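Local coordinates for periplasmic binding protein/LacI transcriptional regulator (Brachyspira murdochii, PDB 4KQC) that probably binds a carbohydrate as the extracytoplasmic solute-binding component of an ABC transporter, at residues 36-41 against 56-61; 133-136 against 140-143; 187-192 against 214-219; 246-251 against 300-305. One frame throughout, in Å; residues are numbered along the deposited sequence. Where two conformers were deposited one is given.

Contact 1: residues 36-41 against 56-61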
loop_
_atom_site.group_PDB
_atom_site.type_symbol
_atom_site.label_atom_id
_atom_site.label_comp_id
_atom_site.label_asym_id
_atom_site.label_seq_id
_atom_site.Cartn_x
_atom_site.Cartn_y
_atom_site.Cartn_z
ATOM N N LYS A 36 -27.994 5.594 0.135
ATOM C CA LYS A 36 -27.595 5.053 -1.132
ATOM C C LYS A 36 -26.228 5.617 -1.502
ATOM O O LYS A 36 -25.951 6.804 -1.260
ATOM C CB LYS A 36 -28.592 5.444 -2.245
ATOM C CG LYS A 36 -29.983 4.866 -2.012
ATOM C CD LYS A 36 -30.137 3.490 -2.638
ATOM C CE LYS A 36 -31.253 2.720 -1.960
ATOM N NZ LYS A 36 -31.751 1.610 -2.799
ATOM N N ILE A 37 -25.355 4.764 -2.030
ATOM C CA ILE A 37 -24.087 5.215 -2.554
ATOM C C ILE A 37 -23.914 4.878 -4.030
ATOM O O ILE A 37 -24.510 3.926 -4.550
ATOM C CB ILE A 37 -22.873 4.639 -1.776
ATOM C CG1 ILE A 37 -22.744 3.116 -1.928
ATOM C CG2 ILE A 37 -22.889 5.135 -0.330
ATOM C CD1 ILE A 37 -21.456 2.552 -1.333
ATOM N N SER A 38 -23.122 5.689 -4.707
ATOM C CA SER A 38 -22.490 5.349 -5.945
ATOM C C SER A 38 -21.108 4.791 -5.624
ATOM O O SER A 38 -20.532 5.101 -4.567
ATOM C CB SER A 38 -22.437 6.603 -6.859
ATOM O OG SER A 38 -21.439 7.519 -6.364
ATOM N N PHE A 39 -20.583 3.870 -6.402
ATOM C CA PHE A 39 -19.216 3.395 -6.149
ATOM C C PHE A 39 -18.554 3.307 -7.506
ATOM O O PHE A 39 -18.780 2.358 -8.221
ATOM C CB PHE A 39 -19.187 2.048 -5.404
ATOM C CG PHE A 39 -17.811 1.700 -4.833
ATOM C CD1 PHE A 39 -16.829 1.086 -5.615
ATOM C CD2 PHE A 39 -17.538 1.948 -3.503
ATOM C CE1 PHE A 39 -15.598 0.753 -5.069
ATOM C CE2 PHE A 39 -16.284 1.685 -2.951
ATOM C CZ PHE A 39 -15.306 1.061 -3.737
ATOM N N VAL A 40 -17.853 4.362 -7.895
ATOM C CA VAL A 40 -17.470 4.560 -9.271
ATOM C C VAL A 40 -15.972 4.769 -9.392
ATOM O O VAL A 40 -15.382 5.604 -8.672
ATOM C CB VAL A 40 -18.189 5.775 -9.955
ATOM C CG1 VAL A 40 -19.657 5.501 -9.996
ATOM C CG2 VAL A 40 -17.909 7.131 -9.299
ATOM N N GLY A 41 -15.375 4.141 -10.408
ATOM C CA GLY A 41 -13.933 4.326 -10.604
ATOM C C GLY A 41 -13.506 4.001 -12.017
ATOM O O GLY A 41 -14.280 3.440 -12.805
ATOM N N ASP A 56 -16.310 14.794 -11.378
ATOM C CA ASP A 56 -17.166 15.874 -11.800
ATOM C C ASP A 56 -18.621 15.529 -11.918
ATOM O O ASP A 56 -19.480 16.313 -11.487
ATOM C CB ASP A 56 -16.701 16.386 -13.151
ATOM C CG ASP A 56 -15.485 17.350 -13.008
ATOM O OD1 ASP A 56 -15.408 18.069 -11.985
ATOM O OD2 ASP A 56 -14.657 17.445 -13.941
ATOM N N SER A 57 -18.896 14.399 -12.572
ATOM C CA SER A 57 -20.252 13.910 -12.711
ATOM C C SER A 57 -20.955 13.714 -11.360
ATOM O O SER A 57 -22.112 14.073 -11.191
ATOM C CB SER A 57 -20.235 12.636 -13.591
ATOM O OG SER A 57 -19.923 12.974 -14.969
ATOM N N GLU A 58 -20.244 13.194 -10.361
ATOM C CA GLU A 58 -20.795 12.992 -9.059
ATOM C C GLU A 58 -21.011 14.345 -8.327
ATOM O O GLU A 58 -22.011 14.506 -7.633
ATOM C CB GLU A 58 -19.877 12.057 -8.234
ATOM C CG GLU A 58 -19.880 10.617 -8.714
ATOM C CD GLU A 58 -21.272 9.980 -8.669
ATOM O OE1 GLU A 58 -21.900 10.051 -7.619
ATOM O OE2 GLU A 58 -21.827 9.497 -9.707
ATOM N N ILE A 59 -20.088 15.275 -8.489
ATOM C CA ILE A 59 -20.239 16.589 -7.868
ATOM C C ILE A 59 -21.545 17.225 -8.392
ATOM O O ILE A 59 -22.320 17.834 -7.647
ATOM C CB ILE A 59 -19.036 17.492 -8.186
ATOM C CG1 ILE A 59 -17.769 16.994 -7.514
ATOM C CG2 ILE A 59 -19.351 18.915 -7.738
ATOM C CD1 ILE A 59 -16.502 17.611 -8.016
ATOM N N ASN A 60 -21.761 17.127 -9.685
ATOM C CA ASN A 60 -22.924 17.693 -10.301
ATOM C C ASN A 60 -24.262 17.196 -9.782
ATOM O O ASN A 60 -25.295 17.896 -9.917
ATOM C CB ASN A 60 -22.872 17.479 -11.831
ATOM C CG ASN A 60 -21.765 18.226 -12.523
ATOM O OD1 ASN A 60 -21.156 19.100 -11.963
ATOM N ND2 ASN A 60 -21.459 17.815 -13.731
ATOM N N LYS A 61 -24.283 15.991 -9.195
ATOM C CA LYS A 61 -25.465 15.408 -8.537
ATOM C C LYS A 61 -25.889 16.030 -7.214
ATOM O O LYS A 61 -26.956 15.633 -6.642
ATOM C CB LYS A 61 -25.264 13.914 -8.332
ATOM C CG LYS A 61 -25.072 13.157 -9.646
ATOM C CD LYS A 61 -24.920 11.658 -9.370
ATOM C CE LYS A 61 -24.784 10.855 -10.639
ATOM N NZ LYS A 61 -24.539 9.425 -10.321
#

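Contact 2: residues 133-136 against 140-143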
loop_
_atom_site.group_PDB
_atom_site.type_symbol
_atom_site.label_atom_id
_atom_site.label_comp_id
_atom_site.label_asym_id
_atom_site.label_seq_id
_atom_site.Cartn_x
_atom_site.Cartn_y
_atom_site.Cartn_z
ATOM N N ALA A 133 25.615 -8.599 11.424
ATOM C CA ALA A 133 26.739 -8.453 12.354
ATOM C C ALA A 133 28.067 -8.971 11.789
ATOM O O ALA A 133 29.129 -8.485 12.194
ATOM C CB ALA A 133 26.405 -9.156 13.631
ATOM N N ALA A 134 28.002 -9.924 10.859
ATOM C CA ALA A 134 29.153 -10.378 10.066
ATOM C C ALA A 134 29.801 -9.406 9.098
ATOM O O ALA A 134 30.922 -9.664 8.620
ATOM C CB ALA A 134 28.820 -11.660 9.318
ATOM N N PHE A 135 29.112 -8.328 8.747
ATOM C CA PHE A 135 29.652 -7.330 7.841
ATOM C C PHE A 135 30.456 -6.287 8.599
ATOM O O PHE A 135 30.630 -6.392 9.832
ATOM C CB PHE A 135 28.530 -6.738 6.978
ATOM C CG PHE A 135 28.032 -7.728 6.002
ATOM C CD1 PHE A 135 27.134 -8.684 6.370
ATOM C CD2 PHE A 135 28.471 -7.694 4.685
ATOM C CE1 PHE A 135 26.698 -9.648 5.462
ATOM C CE2 PHE A 135 28.052 -8.647 3.779
ATOM C CZ PHE A 135 27.135 -9.620 4.175
ATOM N N THR A 136 30.997 -5.343 7.865
ATOM C CA THR A 136 31.853 -4.321 8.471
ATOM C C THR A 136 31.558 -2.973 7.914
ATOM O O THR A 136 30.877 -2.816 6.901
ATOM C CB THR A 136 33.350 -4.627 8.215
ATOM O OG1 THR A 136 33.639 -4.601 6.799
ATOM C CG2 THR A 136 33.761 -5.959 8.770
ATOM N N LYS A 140 29.560 -3.012 3.903
ATOM C CA LYS A 140 28.309 -3.028 4.668
ATOM C C LYS A 140 27.333 -4.016 4.068
ATOM O O LYS A 140 27.300 -4.191 2.827
ATOM C CB LYS A 140 27.715 -1.659 4.682
ATOM C CG LYS A 140 28.570 -0.626 5.399
ATOM C CD LYS A 140 27.903 0.702 5.432
ATOM C CE LYS A 140 28.818 1.673 6.182
ATOM N NZ LYS A 140 28.038 2.875 6.536
ATOM N N ALA A 141 26.540 -4.672 4.907
ATOM C CA ALA A 141 25.370 -5.428 4.434
ATOM C C ALA A 141 24.381 -4.493 3.783
ATOM O O ALA A 141 24.024 -3.437 4.336
ATOM C CB ALA A 141 24.673 -6.123 5.591
ATOM N N LYS A 142 23.812 -4.922 2.658
ATOM C CA LYS A 142 22.863 -4.102 1.918
ATOM C C LYS A 142 21.447 -4.644 2.000
ATOM O O LYS A 142 21.245 -5.833 1.856
ATOM C CB LYS A 142 23.283 -4.024 0.447
ATOM C CG LYS A 142 24.729 -3.611 0.211
ATOM C CD LYS A 142 25.011 -2.248 0.832
ATOM C CE LYS A 142 26.215 -1.581 0.185
ATOM N NZ LYS A 142 27.471 -2.329 0.434
ATOM N N ILE A 143 20.507 -3.759 2.253
ATOM C CA ILE A 143 19.083 -4.045 2.162
ATOM C C ILE A 143 18.450 -3.069 1.149
ATOM O O ILE A 143 18.588 -1.843 1.274
ATOM C CB ILE A 143 18.391 -3.925 3.511
ATOM C CG1 ILE A 143 18.997 -4.940 4.528
ATOM C CG2 ILE A 143 16.897 -4.146 3.352
ATOM C CD1 ILE A 143 20.054 -4.383 5.466
#

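Contact 3: residues 187-192 against 214-219. With NO3 (nitrate ion), chain D.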
loop_
_atom_site.group_PDB
_atom_site.type_symbol
_atom_site.label_atom_id
_atom_site.label_comp_id
_atom_site.label_asym_id
_atom_site.label_seq_id
_atom_site.Cartn_x
_atom_site.Cartn_y
_atom_site.Cartn_z
ATOM N N THR A 187 11.563 3.735 -12.678
ATOM C CA THR A 187 11.140 4.927 -13.432
ATOM C C THR A 187 9.642 4.928 -13.693
ATOM O O THR A 187 9.027 5.981 -13.801
ATOM C CB THR A 187 11.987 5.127 -14.706
ATOM O OG1 THR A 187 11.682 6.419 -15.294
ATOM C CG2 THR A 187 11.780 3.989 -15.710
ATOM N N THR A 188 9.051 3.734 -13.753
ATOM C CA THR A 188 7.590 3.568 -13.696
ATOM C C THR A 188 7.264 2.313 -12.909
ATOM O O THR A 188 8.178 1.526 -12.553
ATOM C CB THR A 188 6.927 3.386 -15.114
ATOM O OG1 THR A 188 7.267 2.094 -15.664
ATOM C CG2 THR A 188 7.286 4.476 -16.111
ATOM N N GLN A 189 5.978 2.049 -12.693
ATOM C CA GLN A 189 5.565 0.797 -12.040
ATOM C C GLN A 189 5.283 -0.310 -13.059
ATOM O O GLN A 189 4.629 -1.275 -12.729
ATOM C CB GLN A 189 4.347 1.064 -11.162
ATOM C CG GLN A 189 4.664 1.987 -9.940
ATOM C CD GLN A 189 3.521 2.025 -8.975
ATOM O OE1 GLN A 189 3.140 0.975 -8.417
ATOM N NE2 GLN A 189 2.902 3.196 -8.820
ATOM N N ASN A 190 5.753 -0.125 -14.295
ATOM C CA ASN A 190 5.601 -1.165 -15.315
ATOM C C ASN A 190 6.646 -2.251 -15.130
ATOM O O ASN A 190 7.692 -2.087 -14.507
ATOM C CB ASN A 190 5.634 -0.564 -16.711
ATOM C CG ASN A 190 4.536 0.471 -16.897
ATOM O OD1 ASN A 190 3.425 0.247 -16.473
ATOM N ND2 ASN A 190 4.838 1.585 -17.526
ATOM N N GLU A 191 6.332 -3.393 -15.730
ATOM C CA GLU A 191 7.110 -4.646 -15.564
ATOM C C GLU A 191 8.580 -4.573 -15.864
ATOM O O GLU A 191 9.411 -5.003 -15.027
ATOM C CB GLU A 191 6.455 -5.698 -16.488
ATOM C CG GLU A 191 7.168 -7.023 -16.643
ATOM C CD GLU A 191 6.442 -7.924 -17.623
ATOM O OE1 GLU A 191 6.611 -7.809 -18.871
ATOM O OE2 GLU A 191 5.675 -8.740 -17.108
ATOM N N ALA A 192 8.945 -4.049 -17.028
ATOM C CA ALA A 192 10.342 -4.017 -17.371
ATOM C C ALA A 192 11.081 -3.080 -16.456
ATOM O O ALA A 192 12.203 -3.350 -16.121
ATOM C CB ALA A 192 10.579 -3.585 -18.807
ATOM N N GLU A 214 2.293 -4.259 -4.519
ATOM C CA GLU A 214 2.092 -5.414 -5.373
ATOM C C GLU A 214 2.842 -5.354 -6.724
ATOM O O GLU A 214 3.378 -6.342 -7.214
ATOM C CB GLU A 214 0.570 -5.552 -5.612
ATOM C CG GLU A 214 0.223 -6.744 -6.412
ATOM C CD GLU A 214 -1.317 -6.779 -6.717
ATOM O OE1 GLU A 214 -2.108 -5.938 -6.223
ATOM O OE2 GLU A 214 -1.673 -7.666 -7.495
ATOM N N ALA A 215 2.923 -4.167 -7.326
ATOM C CA ALA A 215 3.616 -4.007 -8.584
ATOM C C ALA A 215 5.084 -4.313 -8.377
ATOM O O ALA A 215 5.691 -4.947 -9.200
ATOM C CB ALA A 215 3.458 -2.592 -9.088
HETATM N N MSE A 216 5.671 -3.841 -7.276
HETATM C CA MSE A 216 7.046 -4.213 -6.970
HETATM C C MSE A 216 7.227 -5.700 -6.873
HETATM O O MSE A 216 8.231 -6.236 -7.376
HETATM C CB MSE A 216 7.563 -3.544 -5.698
HETATM C CG MSE A 216 7.531 -2.036 -5.545
HETATM SE SE MSE A 216 8.468 -1.078 -6.979
HETATM C CE MSE A 216 6.924 -0.596 -8.109
ATOM N N ALA A 217 6.310 -6.375 -6.178
ATOM C CA ALA A 217 6.388 -7.840 -6.042
ATOM C C ALA A 217 6.290 -8.531 -7.400
ATOM O O ALA A 217 7.082 -9.426 -7.693
ATOM C CB ALA A 217 5.320 -8.327 -5.120
ATOM N N ARG A 218 5.377 -8.084 -8.255
ATOM C CA ARG A 218 5.312 -8.682 -9.619
ATOM C C ARG A 218 6.612 -8.530 -10.382
ATOM O O ARG A 218 7.054 -9.464 -11.000
ATOM C CB ARG A 218 4.168 -8.096 -10.458
ATOM C CG ARG A 218 2.776 -8.581 -10.165
ATOM C CD ARG A 218 1.878 -8.355 -11.418
ATOM N NE ARG A 218 1.898 -6.968 -11.895
ATOM C CZ ARG A 218 1.315 -5.924 -11.286
ATOM N NH1 ARG A 218 0.604 -6.058 -10.160
ATOM N NH2 ARG A 218 1.409 -4.718 -11.829
ATOM N N GLY A 219 7.209 -7.339 -10.398
ATOM C CA GLY A 219 8.468 -7.105 -11.051
ATOM C C GLY A 219 9.561 -7.942 -10.490
ATOM O O GLY A 219 10.401 -8.496 -11.200
HETATM N N NO3 D . 7.651 -1.376 -19.188
HETATM O O1 NO3 D . 7.119 -2.461 -19.035
HETATM O O2 NO3 D . 7.339 -0.629 -20.317
HETATM O O3 NO3 D . 8.552 -0.885 -18.238
#

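Contact 4: residues 246-251 against 300-305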
loop_
_atom_site.group_PDB
_atom_site.type_symbol
_atom_site.label_atom_id
_atom_site.label_comp_id
_atom_site.label_asym_id
_atom_site.label_seq_id
_atom_site.Cartn_x
_atom_site.Cartn_y
_atom_site.Cartn_z
ATOM N N VAL A 246 16.244 -12.537 1.841
ATOM C CA VAL A 246 15.055 -12.276 2.661
ATOM C C VAL A 246 14.244 -11.187 2.000
ATOM O O VAL A 246 14.654 -10.049 1.973
ATOM C CB VAL A 246 15.396 -11.862 4.108
ATOM C CG1 VAL A 246 14.120 -11.636 4.910
ATOM C CG2 VAL A 246 16.274 -12.949 4.747
ATOM N N VAL A 247 13.116 -11.591 1.459
ATOM C CA VAL A 247 12.279 -10.697 0.671
ATOM C C VAL A 247 10.910 -10.574 1.344
ATOM O O VAL A 247 10.313 -11.585 1.712
ATOM C CB VAL A 247 12.156 -11.214 -0.771
ATOM C CG1 VAL A 247 11.293 -10.274 -1.614
ATOM C CG2 VAL A 247 13.534 -11.446 -1.408
HETATM N N MSE A 248 10.435 -9.356 1.535
HETATM C CA MSE A 248 9.147 -9.078 2.224
HETATM C C MSE A 248 8.396 -8.044 1.410
HETATM O O MSE A 248 9.020 -7.110 0.923
HETATM C CB MSE A 248 9.391 -8.623 3.684
HETATM C CG MSE A 248 10.030 -9.791 4.448
HETATM SE SE MSE A 248 10.555 -9.097 6.196
HETATM C CE MSE A 248 11.110 -10.862 6.839
ATOM N N GLY A 249 7.070 -8.128 1.425
ATOM C CA GLY A 249 6.243 -7.235 0.641
ATOM C C GLY A 249 5.127 -6.527 1.362
ATOM O O GLY A 249 5.077 -6.417 2.563
ATOM N N PHE A 250 4.189 -6.089 0.569
ATOM C CA PHE A 250 3.088 -5.234 0.988
ATOM C C PHE A 250 1.898 -5.538 0.051
ATOM O O PHE A 250 2.051 -5.802 -1.186
ATOM C CB PHE A 250 3.537 -3.793 0.803
ATOM C CG PHE A 250 2.903 -2.790 1.711
ATOM C CD1 PHE A 250 1.514 -2.602 1.733
ATOM C CD2 PHE A 250 3.702 -2.039 2.532
ATOM C CE1 PHE A 250 0.961 -1.653 2.593
ATOM C CE2 PHE A 250 3.164 -1.098 3.387
ATOM C CZ PHE A 250 1.760 -0.919 3.404
ATOM N N ASP A 251 0.700 -5.542 0.631
ATOM C CA ASP A 251 -0.526 -5.914 -0.056
ATOM C C ASP A 251 -0.515 -7.395 -0.473
ATOM O O ASP A 251 0.131 -8.169 0.223
ATOM C CB ASP A 251 -0.800 -4.940 -1.218
ATOM C CG ASP A 251 -1.152 -3.534 -0.725
ATOM O OD1 ASP A 251 -1.856 -3.435 0.281
ATOM O OD2 ASP A 251 -0.738 -2.521 -1.380
ATOM N N ALA A 300 -2.810 -2.460 9.661
ATOM C CA ALA A 300 -2.219 -3.409 8.772
ATOM C C ALA A 300 -1.759 -4.597 9.581
ATOM O O ALA A 300 -1.590 -4.454 10.780
ATOM C CB ALA A 300 -1.069 -2.764 8.018
ATOM N N LYS A 301 -1.656 -5.765 8.936
ATOM C CA LYS A 301 -1.325 -6.999 9.632
ATOM C C LYS A 301 -0.286 -7.769 8.819
ATOM O O LYS A 301 -0.356 -7.789 7.558
ATOM C CB LYS A 301 -2.538 -7.902 9.794
ATOM C CG LYS A 301 -3.573 -7.468 10.819
ATOM C CD LYS A 301 -4.577 -8.609 10.961
ATOM C CE LYS A 301 -5.626 -8.378 12.026
ATOM N NZ LYS A 301 -4.996 -7.905 13.271
ATOM N N TRP A 302 0.672 -8.351 9.546
ATOM C CA TRP A 302 1.646 -9.243 8.921
ATOM C C TRP A 302 0.965 -10.548 8.566
ATOM O O TRP A 302 0.223 -11.116 9.382
ATOM C CB TRP A 302 2.784 -9.522 9.919
ATOM C CG TRP A 302 3.806 -10.479 9.457
ATOM C CD1 TRP A 302 3.942 -11.778 9.810
ATOM C CD2 TRP A 302 4.859 -10.197 8.504
ATOM N NE1 TRP A 302 5.048 -12.319 9.184
ATOM C CE2 TRP A 302 5.608 -11.387 8.352
ATOM C CE3 TRP A 302 5.235 -9.064 7.776
ATOM C CZ2 TRP A 302 6.751 -11.458 7.542
ATOM C CZ3 TRP A 302 6.330 -9.158 6.954
ATOM C CH2 TRP A 302 7.071 -10.345 6.838
ATOM N N TYR A 303 1.319 -11.080 7.417
ATOM C CA TYR A 303 0.893 -12.420 6.994
ATOM C C TYR A 303 2.076 -13.157 6.354
ATOM O O TYR A 303 2.998 -12.535 5.753
ATOM C CB TYR A 303 -0.343 -12.393 6.165
ATOM C CG TYR A 303 -0.148 -11.975 4.725
ATOM C CD1 TYR A 303 -0.113 -10.634 4.401
ATOM C CD2 TYR A 303 -0.064 -12.920 3.723
ATOM C CE1 TYR A 303 0.000 -10.256 3.122
ATOM C CE2 TYR A 303 0.084 -12.531 2.400
ATOM C CZ TYR A 303 0.135 -11.202 2.133
ATOM O OH TYR A 303 0.294 -10.858 0.811
ATOM N N ASP A 304 2.039 -14.480 6.515
ATOM C CA ASP A 304 3.116 -15.336 6.086
ATOM C C ASP A 304 2.542 -16.735 5.927
ATOM O O ASP A 304 1.340 -16.915 6.024
ATOM C CB ASP A 304 4.333 -15.207 7.021
ATOM C CG ASP A 304 4.072 -15.708 8.450
ATOM O OD1 ASP A 304 3.059 -16.395 8.672
ATOM O OD2 ASP A 304 4.881 -15.335 9.340
ATOM N N LYS A 305 3.413 -17.705 5.727
ATOM C CA LYS A 305 2.951 -19.076 5.465
ATOM C C LYS A 305 2.172 -19.617 6.619
ATOM O O LYS A 305 1.244 -20.403 6.420
ATOM C CB LYS A 305 4.123 -20.001 5.218
ATOM C CG LYS A 305 4.509 -20.073 3.779
ATOM C CD LYS A 305 5.414 -21.290 3.505
ATOM C CE LYS A 305 4.658 -22.467 2.883
ATOM N NZ LYS A 305 3.883 -23.332 3.808
#

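Contact 1: residues 36-41 against 56-61
The first lobe of a type I periplasmic binding protein begins with Rossmann-like beta-alpha units, and here Ser38 and Val40 of strand 36-40 meet Glu58 of helix 48-60. Both strand residues point their CB atoms at the helix. Glu58 alone answers them. Its chain is bent at chi2 (-59°), and the carboxylate reaches the strand at Ser38. Ser38 OG gives Glu58 OE1 a weak hydrogen bond of 2.9 Å. The CB of Ser38 also lies near this oxygen, 3.6 Å from Glu58 OE1. Further along the strand, at Val40, the aliphatic parts meet obliquely, with Val40 CG2 4.0 Å from Glu58 CG. The contact is therefore small, a polar touch beside a single methyl-methylene touch.

The second carboxylate oxygen is used within the segment 56-61. Lys61 NZ forms a salt bridge of 2.8 Å with Glu58 OE2. It comes in on the syn side, 20° out of the carboxylate plane. OE1 is also hydrogen-bonded with Tyr6 OH, so both oxygens of this buried acid have partners. The nearby lysine would probably favour the charged form of the glutamate.

Helix 48-60 belongs to the right-handed beta-alpha-beta crossover from 36-40 to 66-68, which passes strand 6-10. Ser38 and Glu58 both touch Ala8 of that strand. Ile37 and Phe39 point away from helix 48-60 and pack on helix 18-33. Strand 36-40, at the border of the parallel sheet, thus has a helix on each side, while Ile59 of helix 48-60 packs on helix 76-84.

Contact 2: residues 133-136 against 140-143
The Phe135 ring carries the methyl of Ala141 on one face. Ala141 CB sits 3.9 Å from the ring centroid, 22° off the normal, which is a CH-pi contact. The methyl is shifted toward the rim, and its closest ring atom is Phe135 CD1, 3.6 Å from Ala141 CB. The backbone entering Ala141 lies obliquely to the ring, with Lys140 C 3.9 Å from Phe135 CD2. At the root of the side chain, Phe135 CB comes to 3.5 Å from Ala141 N. CG stands anti to the carbonyl carbon (chi1 -70°), and this swings the ring over to the start of the strand.

Thr136 touches through its backbone. Its O atom is 3.4 Å from Lys140 CA in a CA-H...O contact. The CG of Lys140 runs past the same oxygen, 3.5 Å from Thr136 O.

The segments bracket the tight connection from helix 113-133 to strand 141-146, at the far end of the second lobe. Gln240 and Asp241 also touch the Phe135 side chain, and the Gln240 side chain hydrogen-bonds to Lys140 O and Lys142 N. An alanine in place of Phe135 would strip the Ala141 methyl of its aromatic cover and is likely to let the turn shift against the strand. The chemistry is dispersion with weak C-H contacts, so the fit depends on shape rather than on strong polar bonds.

Contact 3: residues 187-192 against 214-219
Gln189 and the selenomethionine Met216 meet because one chain is stretched and the other is folded. Beyond CG, Gln189 runs out extended (chi2 -170°) and reaches helix 214-223. Met216 bends at chi2 (-56°) and again at chi3 (99°), which turns its terminal methyl back to the loop. The two chains cross at about a right angle, with Met216 CE 3.9 Å from Gln189 CG. The amide oxygen rests against a second methyl: Gln189 OE1 is 3.6 Å from Ala215 CB. That oxygen has its polar partner in Asn213 ND2, just ahead of the helix. Asn213 OD1 also accepts a hydrogen bond from Met216 N.

The segments belong to neighbouring beta-alpha units of the second lobe. Loop 187-190 leads from strand 179-184 into helix 191-199, and helix 214-223 follows strand 208-211. They meet beyond the C-terminal ends of these parallel strands, the edge that in type I binding proteins looks toward the cleft between lobes. Leu148, after strand 141-146, touches both Gln189 and Met216.

The loop is shaped by an ST turn. Thr188 OG1 accepts from Asn190 N at 3.0 Å. Asp193 OD2 is a further partner of this hydroxyl. A nitrate, probably from the crystallisation liquor, sits at the start of helix 191-199. Ala192 N donates to its O1 at 3.1 Å, and Asn190 CB lies 3.3 Å from the nitrate N. On the other helix Arg218 lays its guanidinium over Ala215 CA, and its salt bridge to Glu214 is long.

Contact 4: residues 246-251 against 300-305
Tyr303 OH donates a hydrogen bond of 2.8 Å to Asp251 O. The hydroxyl approaches in the carbonyl plane, on a lone pair, with a C=O...O angle of 140°. The acceptor in turn lies at the edge of the phenol ring, in its plane. The other touch is apolar. The selenomethionine Met248 crosses Trp302 at about a right angle and brings both SE and CG to 3.8 Å from Trp302 CH2. CG lies at the indole edge, in plane, while SE is oblique, 5.0 Å from the centroid of the six-membered ring. This is a Met-aromatic contact.

A second shell helps position Trp302 and Asp251. Trp302 NE1 donates to Asp304 OD2 at 3.0 Å, meeting the carboxylate from above its plane. Lys123 adds a cation-pi contact to the indole. The side chain of Asp251 is held apart from the contact: OD1 bonds to Gln271, and OD2 forms a salt bridge with Arg157. A phenylalanine in place of Tyr303 would take away the hydroxyl and would probably leave the carbonyl of the buried Asp251 without this donor and the ring freer to shift.

The two strands are not adjacent in the mixed sheet of the second lobe. Strand 267-270 runs between them, parallel to 246-250 and antiparallel to 301-303, and the long side chains reach past it. Trp302 touches Val269 there, and Tyr303 touches Ser268 and Thr270. The Met248 side packs on helix 113-133 through Val120. The Tyr303 ring packs on Leu257 and Ile260 of helix 254-261.

How the contacts relate
Contact 1 lies in the first lobe, and the other three lie in the second. Contacts 1 and 2 stand on opposite sides of the chain's centre, their centres about 52 Å apart. Contact 4 is the buried one, its centre about 11 Å from that of the chain. The others are partly buried. Contacts 2 and 4 reach the same mixed sheet, and helix 113-133 leads into contact 2 and packs on contact 4. Contacts 3 and 4 come within about 4 Å at their nearest atoms, as helix 214-223 leads on to strand 246-250. Chemistry follows place: a salt-bridged acid weakly bonded to a serine at 1, a methyl on a ring at 2, methyl and amide touches at 3, and aromatic reach across a strand at 4.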